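Local coordinates for protein alpha-L-rhamnosidase (PDB 3W5M) that releases terminal non-reducing alpha-L-rhamnose from citrus flavonoid glycosides and from the arabinogalactan-protein gum arabic, at residues 667-679 with 718-730. Sequence-based numbering, arbitrary orientation.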
ATOM      1  N   ASP A 667      -2.366  -0.076  12.914  1.00 18.12           N
ATOM      2  CA  ASP A 667      -0.909  -0.222  12.705  1.00 18.67           C
ATOM      3  C   ASP A 667      -0.176   0.946  13.373  1.00 17.48           C
ATOM      4  O   ASP A 667       0.854   0.753  14.027  1.00 20.22           O
ATOM      5  CB  ASP A 667      -0.519  -0.205  11.232  1.00 20.98           C
ATOM      6  CG  ASP A 667      -1.080  -1.387  10.432  1.00 23.43           C
ATOM      7  OD1 ASP A 667      -1.204  -2.521  10.989  1.00 24.49           O
ATOM      8  OD2 ASP A 667      -1.361  -1.151   9.221  1.00 24.77           O
ATOM      9  N   LEU A 668      -0.709   2.144  13.209  1.00 17.96           N
ATOM     10  CA  LEU A 668      -0.043   3.323  13.765  1.00 18.24           C
ATOM     11  C   LEU A 668       0.023   3.254  15.292  1.00 19.20           C
ATOM     12  O   LEU A 668       1.084   3.489  15.884  1.00 18.74           O
ATOM     13  CB  LEU A 668      -0.752   4.584  13.320  1.00 19.11           C
ATOM     14  CG  LEU A 668      -0.101   5.890  13.800  1.00 19.26           C
ATOM     15  CD1 LEU A 668       1.260   6.108  13.141  1.00 19.97           C
ATOM     16  CD2 LEU A 668      -1.062   7.026  13.506  1.00 19.82           C
ATOM     17  N   ARG A 669      -1.104   2.939  15.922  1.00 20.15           N
ATOM     18  CA  ARG A 669      -1.121   2.698  17.373  1.00 20.63           C
ATOM     19  C   ARG A 669      -0.277   1.534  17.834  1.00 21.56           C
ATOM     20  O   ARG A 669       0.311   1.603  18.915  1.00 22.56           O
ATOM     21  CB  ARG A 669      -2.548   2.606  17.924  1.00 19.70           C
ATOM     22  CG  ARG A 669      -3.248   3.962  17.891  1.00 20.07           C
ATOM     23  CD  ARG A 669      -4.629   3.947  18.525  1.00 20.68           C
ATOM     24  NE  ARG A 669      -5.537   3.018  17.833  1.00 21.09           N
ATOM     25  CZ  ARG A 669      -6.370   3.373  16.863  1.00 20.21           C
ATOM     26  NH1 ARG A 669      -6.446   4.637  16.434  1.00 19.65           N
ATOM     27  NH2 ARG A 669      -7.176   2.454  16.342  1.00 19.84           N
ATOM     28  N   ASP A 670      -0.139   0.489  17.025  1.00 20.78           N
ATOM     29  CA  ASP A 670       0.746  -0.630  17.379  1.00 20.76           C
ATOM     30  C   ASP A 670       2.193  -0.146  17.425  1.00 22.68           C
ATOM     31  O   ASP A 670       3.020  -0.768  18.103  1.00 25.06           O
ATOM     32  CB  ASP A 670       0.749  -1.738  16.296  1.00 21.68           C
ATOM     33  CG  ASP A 670      -0.371  -2.739  16.434  1.00 25.33           C
ATOM     34  OD1 ASP A 670      -1.060  -2.794  17.483  1.00 23.85           O
ATOM     35  OD2 ASP A 670      -0.575  -3.513  15.458  1.00 24.91           O
ATOM     36  N   ALA A 671       2.507   0.905  16.660  1.00 20.84           N
ATOM     37  CA  ALA A 671       3.896   1.410  16.547  1.00 20.44           C
ATOM     38  C   ALA A 671       4.199   2.562  17.516  1.00 20.48           C
ATOM     39  O   ALA A 671       5.378   2.956  17.665  1.00 22.89           O
ATOM     40  CB  ALA A 671       4.209   1.837  15.127  1.00 21.70           C
ATOM     41  N   GLN A 672       3.167   3.104  18.143  1.00 19.90           N
ATOM     42  CA  GLN A 672       3.368   4.304  19.015  1.00 20.96           C
ATOM     43  C   GLN A 672       4.390   3.965  20.102  1.00 21.54           C
ATOM     44  O   GLN A 672       4.330   2.882  20.728  1.00 21.66           O
ATOM     45  CB  GLN A 672       2.036   4.787  19.592  1.00 21.99           C
ATOM     46  CG  GLN A 672       2.090   6.180  20.262  1.00 21.18           C
ATOM     47  CD  GLN A 672       0.709   6.675  20.679  1.00 23.50           C
ATOM     48  OE1 GLN A 672      -0.249   5.925  20.638  1.00 25.28           O
ATOM     49  NE2 GLN A 672       0.600   7.958  21.055  1.00 21.33           N
ATOM     50  N   THR A 673       5.355   4.858  20.326  1.00 22.14           N
ATOM     51  CA  THR A 673       6.440   4.498  21.246  1.00 20.91           C
ATOM     52  C   THR A 673       5.940   4.559  22.676  1.00 22.85           C
ATOM     53  O   THR A 673       4.873   5.135  22.941  1.00 23.37           O
ATOM     54  CB  THR A 673       7.648   5.422  21.131  1.00 23.07           C
ATOM     55  OG1 THR A 673       7.308   6.700  21.707  1.00 22.99           O
ATOM     56  CG2 THR A 673       8.071   5.554  19.672  1.00 24.72           C
ATOM     57  N   SER A 674       6.714   3.956  23.581  1.00 23.85           N
ATOM     58  CA  SER A 674       6.330   3.855  24.989  1.00 27.75           C
ATOM     59  C   SER A 674       6.233   5.234  25.634  1.00 29.78           C
ATOM     60  O   SER A 674       5.589   5.368  26.655  1.00 34.58           O
ATOM     61  CB  SER A 674       7.309   2.998  25.765  1.00 26.96           C
ATOM     62  OG  SER A 674       8.622   3.554  25.740  1.00 27.58           O
ATOM     63  N   ASP A 675       6.876   6.249  25.069  1.00 31.23           N
ATOM     64  CA  ASP A 675       6.695   7.602  25.606  1.00 32.13           C
ATOM     65  C   ASP A 675       5.661   8.430  24.825  1.00 31.51           C
ATOM     66  O   ASP A 675       5.553   9.659  24.979  1.00 28.79           O
ATOM     67  CB  ASP A 675       8.038   8.312  25.805  1.00 40.03           C
ATOM     68  CG  ASP A 675       8.767   8.573  24.514  1.00 47.36           C
ATOM     69  OD1 ASP A 675       8.630   7.773  23.568  1.00 53.32           O
ATOM     70  OD2 ASP A 675       9.497   9.586  24.444  1.00 54.43           O
ATOM     71  N   GLY A 676       4.881   7.739  24.000  1.00 25.83           N
ATOM     72  CA  GLY A 676       3.682   8.327  23.366  1.00 25.90           C
ATOM     73  C   GLY A 676       3.904   8.997  22.025  1.00 23.95           C
ATOM     74  O   GLY A 676       3.017   9.690  21.507  1.00 25.16           O
ATOM     75  N   ALA A 677       5.089   8.817  21.438  1.00 22.93           N
ATOM     76  CA  ALA A 677       5.353   9.450  20.164  1.00 21.28           C
ATOM     77  C   ALA A 677       4.799   8.568  19.017  1.00 21.71           C
ATOM     78  O   ALA A 677       5.140   7.387  18.931  1.00 21.18           O
ATOM     79  CB  ALA A 677       6.861   9.687  19.987  1.00 22.26           C
ATOM     80  N   PHE A 678       3.969   9.151  18.154  1.00 20.43           N
ATOM     81  CA  PHE A 678       3.671   8.499  16.860  1.00 21.62           C
ATOM     82  C   PHE A 678       4.944   8.470  15.977  1.00 23.41           C
ATOM     83  O   PHE A 678       5.704   9.442  15.939  1.00 24.27           O
ATOM     84  CB  PHE A 678       2.528   9.233  16.167  1.00 21.16           C
ATOM     85  CG  PHE A 678       1.166   9.018  16.812  1.00 21.97           C
ATOM     86  CD1 PHE A 678       0.660   7.721  16.990  1.00 21.56           C
ATOM     87  CD2 PHE A 678       0.373  10.102  17.217  1.00 22.98           C
ATOM     88  CE1 PHE A 678      -0.595   7.509  17.569  1.00 20.87           C
ATOM     89  CE2 PHE A 678      -0.895   9.887  17.766  1.00 23.33           C
ATOM     90  CZ  PHE A 678      -1.374   8.584  17.945  1.00 21.85           C
ATOM     91  N   THR A 679       5.149   7.369  15.243  1.00 24.02           N
ATOM     92  CA  THR A 679       6.320   7.168  14.362  1.00 22.55           C
ATOM     93  C   THR A 679       6.167   7.834  12.987  1.00 23.40           C
ATOM     94  O   THR A 679       5.070   8.242  12.592  1.00 21.74           O
ATOM     95  CB  THR A 679       6.588   5.651  14.182  1.00 24.26           C
ATOM     96  OG1 THR A 679       5.363   5.014  13.750  1.00 22.64           O
ATOM     97  CG2 THR A 679       7.050   5.006  15.511  1.00 22.24           C
ATOM     98  N   ASP A 718     -11.557   4.934  19.552  1.00 22.67           N
ATOM     99  CA  ASP A 718     -10.392   4.075  19.558  1.00 22.86           C
ATOM    100  C   ASP A 718      -9.079   4.861  19.462  1.00 21.88           C
ATOM    101  O   ASP A 718      -8.038   4.347  19.845  1.00 23.63           O
ATOM    102  CB  ASP A 718     -10.478   3.069  18.383  1.00 25.58           C
ATOM    103  CG  ASP A 718     -11.521   1.978  18.615  1.00 31.87           C
ATOM    104  OD1 ASP A 718     -11.988   1.776  19.764  1.00 34.15           O
ATOM    105  OD2 ASP A 718     -11.879   1.291  17.630  1.00 34.11           O
ATOM    106  N   ALA A 719      -9.149   6.101  18.965  1.00 21.20           N
ATOM    107  CA  ALA A 719      -7.970   6.951  18.719  1.00 20.18           C
ATOM    108  C   ALA A 719      -7.700   7.841  19.930  1.00 20.97           C
ATOM    109  O   ALA A 719      -6.553   8.150  20.225  1.00 20.61           O
ATOM    110  CB  ALA A 719      -8.190   7.824  17.487  1.00 20.42           C
ATOM    111  N   LEU A 720      -8.747   8.211  20.660  1.00 22.56           N
ATOM    112  CA  LEU A 720      -8.568   9.287  21.662  1.00 25.39           C
ATOM    113  C   LEU A 720      -7.478   9.042  22.735  1.00 24.62           C
ATOM    114  O   LEU A 720      -6.684   9.942  22.967  1.00 24.74           O
ATOM    115  CB  LEU A 720      -9.920   9.805  22.232  1.00 26.48           C
ATOM    116  CG  LEU A 720      -9.849  11.112  23.037  1.00 28.83           C
ATOM    117  CD1 LEU A 720      -9.278  12.272  22.226  1.00 28.09           C
ATOM    118  CD2 LEU A 720     -11.224  11.458  23.609  1.00 32.31           C
ATOM    119  N   PRO A 721      -7.375   7.827  23.333  1.00 25.52           N
ATOM    120  CA  PRO A 721      -6.267   7.576  24.289  1.00 24.45           C
ATOM    121  C   PRO A 721      -4.849   7.726  23.705  1.00 24.16           C
ATOM    122  O   PRO A 721      -3.951   8.253  24.378  1.00 23.48           O
ATOM    123  CB  PRO A 721      -6.521   6.134  24.754  1.00 26.47           C
ATOM    124  CG  PRO A 721      -7.993   5.925  24.506  1.00 27.06           C
ATOM    125  CD  PRO A 721      -8.286   6.663  23.244  1.00 25.24           C
ATOM    126  N   SER A 722      -4.637   7.276  22.465  1.00 22.86           N
ATOM    127  CA  SER A 722      -3.330   7.477  21.786  1.00 21.56           C
ATOM    128  C   SER A 722      -3.073   8.965  21.518  1.00 22.33           C
ATOM    129  O   SER A 722      -1.933   9.410  21.577  1.00 22.77           O
ATOM    130  CB  SER A 722      -3.232   6.677  20.471  1.00 20.76           C
ATOM    131  OG  SER A 722      -4.118   7.196  19.494  1.00 20.84           O
ATOM    132  N   VAL A 723      -4.147   9.717  21.257  1.00 22.01           N
ATOM    133  CA  VAL A 723      -4.082  11.164  21.014  1.00 23.00           C
ATOM    134  C   VAL A 723      -3.649  11.868  22.322  1.00 23.01           C
ATOM    135  O   VAL A 723      -2.747  12.699  22.297  1.00 22.43           O
ATOM    136  CB  VAL A 723      -5.426  11.708  20.482  1.00 22.55           C
ATOM    137  CG1 VAL A 723      -5.492  13.241  20.532  1.00 22.83           C
ATOM    138  CG2 VAL A 723      -5.655  11.235  19.044  1.00 23.67           C
ATOM    139  N   HIS A 724      -4.278  11.497  23.442  1.00 24.67           N
ATOM    140  CA  HIS A 724      -3.865  11.988  24.778  1.00 25.91           C
ATOM    141  C   HIS A 724      -2.378  11.744  25.006  1.00 25.61           C
ATOM    142  O   HIS A 724      -1.657  12.658  25.438  1.00 25.50           O
ATOM    143  CB  HIS A 724      -4.710  11.360  25.913  1.00 27.92           C
ATOM    144  CG  HIS A 724      -4.419  11.925  27.277  1.00 31.99           C
ATOM    145  ND1 HIS A 724      -5.150  12.960  27.829  1.00 36.24           N
ATOM    146  CD2 HIS A 724      -3.467  11.614  28.191  1.00 37.70           C
ATOM    147  CE1 HIS A 724      -4.667  13.257  29.026  1.00 38.25           C
ATOM    148  NE2 HIS A 724      -3.643  12.456  29.271  1.00 40.02           N
ATOM    149  N   ALA A 725      -1.904  10.529  24.708  1.00 23.16           N
ATOM    150  CA  ALA A 725      -0.514  10.188  24.945  1.00 23.30           C
ATOM    151  C   ALA A 725       0.425  10.998  24.046  1.00 22.25           C
ATOM    152  O   ALA A 725       1.531  11.332  24.462  1.00 24.21           O
ATOM    153  CB  ALA A 725      -0.283   8.696  24.771  1.00 22.10           C
ATOM    154  N   TRP A 726      -0.030  11.305  22.823  1.00 21.78           N
ATOM    155  CA  TRP A 726       0.733  12.100  21.849  1.00 20.94           C
ATOM    156  C   TRP A 726       0.849  13.520  22.373  1.00 23.11           C
ATOM    157  O   TRP A 726       1.951  14.090  22.354  1.00 23.23           O
ATOM    158  CB  TRP A 726       0.027  12.075  20.496  1.00 19.93           C
ATOM    159  CG  TRP A 726       0.516  12.958  19.391  1.00 19.34           C
ATOM    160  CD1 TRP A 726      -0.246  13.808  18.650  1.00 20.16           C
ATOM    161  CD2 TRP A 726       1.823  12.981  18.807  1.00 19.29           C
ATOM    162  NE1 TRP A 726       0.490  14.371  17.644  1.00 20.08           N
ATOM    163  CE2 TRP A 726       1.780  13.908  17.737  1.00 19.56           C
ATOM    164  CE3 TRP A 726       3.037  12.322  19.097  1.00 19.40           C
ATOM    165  CZ2 TRP A 726       2.892  14.200  16.940  1.00 19.51           C
ATOM    166  CZ3 TRP A 726       4.180  12.638  18.300  1.00 19.50           C
ATOM    167  CH2 TRP A 726       4.083  13.572  17.245  1.00 19.84           C
ATOM    168  N   LEU A 727      -0.261  14.073  22.874  1.00 23.06           N
ATOM    169  CA  LEU A 727      -0.251  15.474  23.355  1.00 24.24           C
ATOM    170  C   LEU A 727       0.650  15.615  24.571  1.00 25.67           C
ATOM    171  O   LEU A 727       1.343  16.652  24.744  1.00 28.53           O
ATOM    172  CB  LEU A 727      -1.674  15.971  23.673  1.00 23.12           C
ATOM    173  CG  LEU A 727      -2.581  16.285  22.471  1.00 24.71           C
ATOM    174  CD1 LEU A 727      -4.023  16.490  22.907  1.00 24.32           C
ATOM    175  CD2 LEU A 727      -2.090  17.458  21.628  1.00 23.52           C
ATOM    176  N   ARG A 728       0.632  14.591  25.423  1.00 23.85           N
ATOM    177  CA  ARG A 728       1.476  14.535  26.613  1.00 26.36           C
ATOM    178  C   ARG A 728       2.954  14.488  26.214  1.00 28.39           C
ATOM    179  O   ARG A 728       3.790  15.222  26.781  1.00 26.12           O
ATOM    180  CB  ARG A 728       1.076  13.367  27.500  1.00 28.44           C
ATOM    181  CG  ARG A 728       2.072  13.011  28.581  1.00 33.04           C
ATOM    182  CD  ARG A 728       1.627  11.744  29.277  1.00 38.82           C
ATOM    183  NE  ARG A 728       0.460  11.979  30.122  1.00 44.51           N
ATOM    184  CZ  ARG A 728      -0.258  11.005  30.682  1.00 49.50           C
ATOM    185  NH1 ARG A 728       0.074   9.736  30.470  1.00 48.77           N
ATOM    186  NH2 ARG A 728      -1.309  11.298  31.449  1.00 47.62           N
ATOM    187  N   TYR A 729       3.266  13.663  25.214  1.00 25.75           N
ATOM    188  CA  TYR A 729       4.590  13.645  24.604  1.00 25.63           C
ATOM    189  C   TYR A 729       4.985  15.020  24.077  1.00 25.39           C
ATOM    190  O   TYR A 729       6.111  15.472  24.301  1.00 29.68           O
ATOM    191  CB  TYR A 729       4.666  12.606  23.450  1.00 24.06           C
ATOM    192  CG  TYR A 729       5.929  12.749  22.618  1.00 23.20           C
ATOM    193  CD1 TYR A 729       7.105  12.080  22.974  1.00 22.90           C
ATOM    194  CD2 TYR A 729       5.953  13.581  21.487  1.00 23.35           C
ATOM    195  CE1 TYR A 729       8.271  12.242  22.228  1.00 23.62           C
ATOM    196  CE2 TYR A 729       7.096  13.709  20.718  1.00 23.75           C
ATOM    197  CZ  TYR A 729       8.247  13.058  21.105  1.00 23.38           C
ATOM    198  OH  TYR A 729       9.363  13.227  20.341  1.00 26.84           O
ATOM    199  N   LEU A 730       4.076  15.691  23.385  1.00 24.69           N
ATOM    200  CA  LEU A 730       4.403  16.954  22.741  1.00 26.50           C
ATOM    201  C   LEU A 730       4.626  18.065  23.773  1.00 30.05           C
ATOM    202  O   LEU A 730       5.473  18.935  23.582  1.00 32.91           O
ATOM    203  CB  LEU A 730       3.297  17.368  21.780  1.00 23.45           C
ATOM    204  CG  LEU A 730       3.203  16.564  20.463  1.00 22.49           C
ATOM    205  CD1 LEU A 730       1.943  16.987  19.730  1.00 22.28           C
ATOM    206  CD2 LEU A 730       4.437  16.721  19.568  1.00 22.00           C
TER
HETATM  207  O   HOH W   1      -4.762   7.189  16.702  1.00 20.91           O
HETATM  208  O   HOH W   2       2.910  10.334  26.598  1.00 36.53           O
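With CG trans to its own backbone N (chi1 -168°) and the chain extended beyond, Gln672 carries its amide to the helix of Ser722 and Trp726, whose indole also swings out trans to its N (chi1 172°) to meet Phe678. Both N-H groups of Gln672 NE2 are used in the amide plane: one bonds Ser722 O at 3.0 Å, nearly straight, the other Gly676 O within its own loop. Ser722 O thus accepts from NE2 on one face and from Trp726 N on the other. Replacing Gln672 with a leucine, similar in bulk but without N-H groups, would probably leave Gly676 O without this donor and Ser722 O with only its helix bond, weakening the tie. Phe678 CD2 lies over one indole face, 3.6 Å from Trp726 CG, the rings oblique, while Trp726 NE1 bonds Asp697. The small methyl of Ala677 puts CB 3.7 Å from the Tyr729 ring centroid, a CH-pi contact. At Gly676 a CB would clash with Ala725 O and, at phi 90°, with the preceding carbonyl. Water links Arg669 NH1 to Ser722 OG, which itself donates to Ala719 O. One direct amide bond, helped by bridging water, thus ties helix 658-671 and its following loop to helix 713-732 of the (alpha/alpha)6 barrel, with Phe678, Trp726 and Tyr729 packed alongside; Trp726's side chain lies about 7 Å from that of rhamnose-binding Trp695.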